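Local coordinates for protein synaptotagmin-1 (Arabidopsis thaliana, PDB 7AS6) that helps maintain plasma membrane integrity during freezing and osmotic stress, the chain here being its cytoplasmic, probably phospholipid-binding C2A domain, at residues Q72-S77 with V134-K139; V12-A17 with V33-S38. All blocks are in the same frame, centred on the assembly; numbering follows the deposited sequence.

Overall arrangement
Both contacts join the two facing antiparallel sheets of one C2 beta sandwich. From the N terminus, strand 8-18 leads through the loop bearing Asp24 and Asp30 to strand 31-37 in the other sheet, and contact 2 closes this short excursion. Contact 1 opens only later, at strand 73-80, and closes with the last strand, 131-140, so the two loops follow in series and neither nest nor cross. In space they are neighbours, with centres about 7 Å apart: strands 8-18 and 131-140 adjoin in one sheet, 31-37 and 73-80 in the other. Phe76 of contact 1 packs on Ile35 of contact 2, making one continuous core.

Contact 1: Q72-S77 with V134-K139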
# COMPACT_ATOMS: atom_id res chain seq x y z
N GLN A 72 -4.84 14.73 0.32
CA GLN A 72 -5.05 13.33 0.67
C GLN A 72 -3.79 12.51 0.48
O GLN A 72 -3.03 12.71 -0.46
CB GLN A 72 -6.18 12.75 -0.18
CG GLN A 72 -7.55 13.04 0.36
CD GLN A 72 -8.63 12.47 -0.51
OE1 GLN A 72 -8.66 12.72 -1.71
NE2 GLN A 72 -9.52 11.68 0.08
N VAL A 73 -3.57 11.57 1.40
CA VAL A 73 -2.41 10.69 1.36
C VAL A 73 -2.88 9.25 1.50
O VAL A 73 -3.87 8.96 2.17
CB VAL A 73 -1.37 11.05 2.46
CG1 VAL A 73 -1.16 12.56 2.53
CG2 VAL A 73 -1.82 10.56 3.79
N LEU A 74 -2.17 8.35 0.83
CA LEU A 74 -2.38 6.92 0.99
C LEU A 74 -1.51 6.41 2.12
O LEU A 74 -0.38 6.87 2.30
CB LEU A 74 -2.05 6.18 -0.30
CG LEU A 74 -3.03 6.42 -1.45
CD1 LEU A 74 -2.36 6.09 -2.76
CD2 LEU A 74 -4.29 5.58 -1.26
N GLU A 75 -2.02 5.45 2.87
CA GLU A 75 -1.23 4.75 3.87
C GLU A 75 -1.18 3.28 3.50
O GLU A 75 -2.23 2.65 3.33
CB GLU A 75 -1.83 4.94 5.25
CG GLU A 75 -0.90 4.56 6.37
CD GLU A 75 -1.65 4.40 7.68
OE1 GLU A 75 -2.47 3.47 7.78
OE2 GLU A 75 -1.42 5.22 8.61
N PHE A 76 0.02 2.75 3.32
CA PHE A 76 0.23 1.33 3.08
C PHE A 76 0.77 0.67 4.34
O PHE A 76 1.70 1.19 4.98
CB PHE A 76 1.21 1.10 1.94
CG PHE A 76 0.81 1.77 0.65
CD1 PHE A 76 0.13 1.07 -0.33
CD2 PHE A 76 1.11 3.11 0.44
CE1 PHE A 76 -0.26 1.69 -1.53
CE2 PHE A 76 0.73 3.75 -0.75
CZ PHE A 76 0.05 3.03 -1.74
N SER A 77 0.22 -0.47 4.70
CA SER A 77 0.67 -1.19 5.88
C SER A 77 0.86 -2.64 5.52
O SER A 77 -0.07 -3.29 5.02
CB SER A 77 -0.32 -1.03 7.02
OG SER A 77 -0.44 0.35 7.35
N VAL A 134 5.15 0.45 -5.34
CA VAL A 134 3.78 0.69 -5.75
C VAL A 134 3.77 1.61 -6.98
O VAL A 134 4.79 2.21 -7.33
CB VAL A 134 2.93 1.32 -4.62
CG1 VAL A 134 3.09 0.56 -3.31
CG2 VAL A 134 3.31 2.77 -4.43
N GLU A 135 2.61 1.70 -7.63
CA GLU A 135 2.40 2.62 -8.75
C GLU A 135 1.08 3.34 -8.57
O GLU A 135 0.13 2.79 -8.03
CB GLU A 135 2.33 1.92 -10.10
CG GLU A 135 3.61 1.33 -10.63
CD GLU A 135 3.36 0.66 -11.96
OE1 GLU A 135 2.35 1.04 -12.62
OE2 GLU A 135 4.13 -0.26 -12.34
N LEU A 136 1.03 4.56 -9.07
CA LEU A 136 -0.20 5.33 -9.07
C LEU A 136 -0.48 5.79 -10.48
O LEU A 136 0.43 6.20 -11.21
CB LEU A 136 -0.10 6.54 -8.14
CG LEU A 136 0.31 6.34 -6.69
CD1 LEU A 136 0.24 7.67 -5.97
CD2 LEU A 136 -0.55 5.30 -6.00
N LEU A 137 -1.75 5.71 -10.88
CA LEU A 137 -2.22 6.29 -12.13
C LEU A 137 -3.46 7.12 -11.81
O LEU A 137 -4.49 6.58 -11.40
CB LEU A 137 -2.54 5.22 -13.17
CG LEU A 137 -3.20 5.77 -14.44
CD1 LEU A 137 -2.28 6.75 -15.15
CD2 LEU A 137 -3.62 4.64 -15.37
N TYR A 138 -3.36 8.44 -11.98
CA TYR A 138 -4.47 9.32 -11.66
C TYR A 138 -5.26 9.62 -12.93
O TYR A 138 -4.71 10.15 -13.90
CB TYR A 138 -3.97 10.61 -11.02
CG TYR A 138 -5.10 11.56 -10.68
CD1 TYR A 138 -6.18 11.12 -9.93
CD2 TYR A 138 -5.08 12.88 -11.11
CE1 TYR A 138 -7.22 11.97 -9.62
CE2 TYR A 138 -6.13 13.74 -10.81
CZ TYR A 138 -7.19 13.27 -10.06
OH TYR A 138 -8.24 14.10 -9.74
N LYS A 139 -6.54 9.28 -12.92
CA LYS A 139 -7.44 9.60 -14.02
C LYS A 139 -8.43 10.64 -13.53
O LYS A 139 -9.41 10.29 -12.85
CB LYS A 139 -8.16 8.35 -14.53
CG LYS A 139 -7.22 7.30 -15.08
CD LYS A 139 -6.37 7.84 -16.23
CE LYS A 139 -6.96 7.47 -17.58
NZ LYS A 139 -6.08 7.87 -18.71
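Leu74 and Leu136 meet tip to tip across the core, with Leu74 CD1 3.8 Å from Leu136 CD2, and beside them Phe76 receives a methyl group of Val134. This second pair is a CH-pi contact: Val134 CG1 stands over one face of the Phe76 ring, 4.3 Å from its centroid and 22° off the ring normal, displaced toward the rim so that Phe76 CE1 is its closest neighbour at 4.0 Å. The CB of Phe76 already points to the other sheet; the first torsion (-56°) sets CG opposite the carbonyl carbon, beside the backbone N, and with chi2 at -96° the ring presents a face to the valine. All four side chains are buried, and no hydrogen bond links the two segments; the backbones remain well apart, 9.5 Å between the CA atoms of Phe76 and Val134, and side chains fill the interval. Val12, on the strand next to 131-140, touches Leu74, Phe76 and Leu136 and packs into the same cluster.

The outward faces of the strands are more open to solvent. Val73 and Glu75 on one, Glu135 and Leu137 on the other, are partly exposed and take no part in the contact. Lys139, at the end of its segment, is exposed, and its NZ forms a salt bridge with Asp103 OD1. Two strands from different sheets, each sending alternate apolar residues inward without main-chain bonding between them, are the hallmark of a beta sandwich, here the hydrophobic centre of the C2 fold.

Contact 2: V12-A17 with V33-S38; sequences VKVVRA and VKIKLS
The backbones of 12-17 and 33-38 lie in different sheets and share no hydrogen bond, approaching most closely at Val14 and Val33, whose CA atoms are 8.1 Å apart. Val14 is the hub of the contact, with a methyl group for each of two partners. With chi1 at 179°, CG1, opposite the backbone N, is the branch that meets Val33, and CG2, opposite the carbonyl carbon, the one that meets Ile35. Val14 CG1 rests 4.0 Å from Val33 CG2, the two side chains crossing at a slant. The Val14 and Ile35 side chains instead slide past each other in opposite directions, with Val14 CG2 3.8 Å from Ile35 CD1 and 4.2 Å from Ile35 CG1. All three residues are buried, and Trp58 of the strand beside 8-18 touches both valines.

This is the middle of the C2 beta sandwich, well below its metal-binding loops: the connection between the two strands carries Asp24 and Asp30, which help bind cadmium in the crystal and by similarity calcium, and the Val33 side chain is about 11 Å from that of Asp30.

Toward the end of 12-17, strand 8-18 carries a classic beta bulge, at which Val15 and Arg16 both face Glu133. The Arg16 guanidinium lies with one face over Val15 CG1, and forms salt bridges to Glu133 and Glu57. On the other strand, Lys36 NZ donates a 3.0 Å hydrogen bond to Leu37 O, tilted 17° from the carbonyl plane.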
# COMPACT_ATOMS: atom_id res chain seq x y z
N VAL A 12 -4.13 2.41 -7.90
CA VAL A 12 -3.00 2.07 -7.03
C VAL A 12 -2.64 0.62 -7.30
O VAL A 12 -3.46 -0.28 -7.10
CB VAL A 12 -3.34 2.26 -5.54
CG1 VAL A 12 -2.10 1.99 -4.70
CG2 VAL A 12 -3.88 3.64 -5.28
N LYS A 13 -1.43 0.39 -7.75
CA LYS A 13 -0.96 -0.96 -7.96
C LYS A 13 0.03 -1.25 -6.86
O LYS A 13 0.97 -0.47 -6.65
CB LYS A 13 -0.32 -1.13 -9.34
CG LYS A 13 -0.06 -2.59 -9.71
CD LYS A 13 0.67 -2.71 -11.04
CE LYS A 13 0.13 -3.86 -11.88
NZ LYS A 13 0.67 -3.78 -13.27
N VAL A 14 -0.20 -2.33 -6.12
CA VAL A 14 0.80 -2.85 -5.20
C VAL A 14 1.63 -3.86 -5.98
O VAL A 14 1.15 -4.94 -6.33
CB VAL A 14 0.18 -3.48 -3.95
CG1 VAL A 14 1.28 -4.03 -3.04
CG2 VAL A 14 -0.65 -2.44 -3.21
N VAL A 15 2.89 -3.52 -6.21
CA VAL A 15 3.73 -4.30 -7.11
C VAL A 15 4.39 -5.43 -6.34
O VAL A 15 4.09 -6.61 -6.57
CB VAL A 15 4.78 -3.42 -7.80
CG1 VAL A 15 5.66 -4.27 -8.70
CG2 VAL A 15 4.10 -2.31 -8.59
N ARG A 16 5.29 -5.08 -5.42
CA ARG A 16 6.02 -6.08 -4.66
C ARG A 16 6.56 -5.45 -3.38
O ARG A 16 6.58 -4.23 -3.22
CB ARG A 16 7.15 -6.68 -5.50
CG ARG A 16 8.28 -5.69 -5.82
CD ARG A 16 9.25 -6.25 -6.88
NE ARG A 16 9.41 -5.30 -7.98
CZ ARG A 16 8.93 -5.46 -9.21
NH1 ARG A 16 8.25 -6.55 -9.53
NH2 ARG A 16 9.12 -4.51 -10.13
N ALA A 17 6.98 -6.32 -2.46
CA ALA A 17 7.82 -5.94 -1.34
C ALA A 17 9.14 -6.69 -1.47
O ALA A 17 9.19 -7.79 -2.03
CB ALA A 17 7.18 -6.25 0.01
N VAL A 33 -0.92 -6.56 2.20
CA VAL A 33 -0.86 -5.10 2.36
C VAL A 33 -2.26 -4.54 2.58
O VAL A 33 -3.19 -4.90 1.85
CB VAL A 33 -0.19 -4.43 1.14
CG1 VAL A 33 0.00 -2.93 1.37
CG2 VAL A 33 1.15 -5.10 0.84
N LYS A 34 -2.42 -3.65 3.57
CA LYS A 34 -3.63 -2.84 3.69
C LYS A 34 -3.36 -1.45 3.12
O LYS A 34 -2.30 -0.86 3.34
CB LYS A 34 -4.11 -2.73 5.15
CG LYS A 34 -4.64 -4.05 5.73
CD LYS A 34 -5.28 -3.85 7.12
CE LYS A 34 -5.71 -5.20 7.75
NZ LYS A 34 -6.19 -5.08 9.17
N ILE A 35 -4.32 -0.92 2.36
CA ILE A 35 -4.19 0.40 1.75
C ILE A 35 -5.38 1.23 2.18
O ILE A 35 -6.53 0.79 2.02
CB ILE A 35 -4.10 0.35 0.21
CG1 ILE A 35 -2.94 -0.51 -0.27
CG2 ILE A 35 -3.98 1.77 -0.36
CD1 ILE A 35 -3.34 -1.95 -0.56
N LYS A 36 -5.12 2.40 2.73
CA LYS A 36 -6.16 3.32 3.16
C LYS A 36 -5.89 4.68 2.53
O LYS A 36 -4.73 5.06 2.33
CB LYS A 36 -6.20 3.43 4.69
CG LYS A 36 -7.37 4.22 5.25
CD LYS A 36 -8.71 3.57 4.89
CE LYS A 36 -9.73 4.63 4.42
NZ LYS A 36 -9.73 4.86 2.92
N LEU A 37 -6.95 5.41 2.21
CA LEU A 37 -6.82 6.77 1.72
C LEU A 37 -7.35 7.73 2.79
O LEU A 37 -8.48 7.56 3.26
CB LEU A 37 -7.57 6.96 0.40
CG LEU A 37 -7.46 8.36 -0.21
CD1 LEU A 37 -6.05 8.66 -0.68
CD2 LEU A 37 -8.45 8.48 -1.35
N SER A 38 -6.53 8.71 3.16
CA SER A 38 -6.91 9.62 4.23
C SER A 38 -8.15 10.41 3.84
O SER A 38 -8.46 10.59 2.66
CB SER A 38 -5.77 10.58 4.55
OG SER A 38 -5.45 11.40 3.43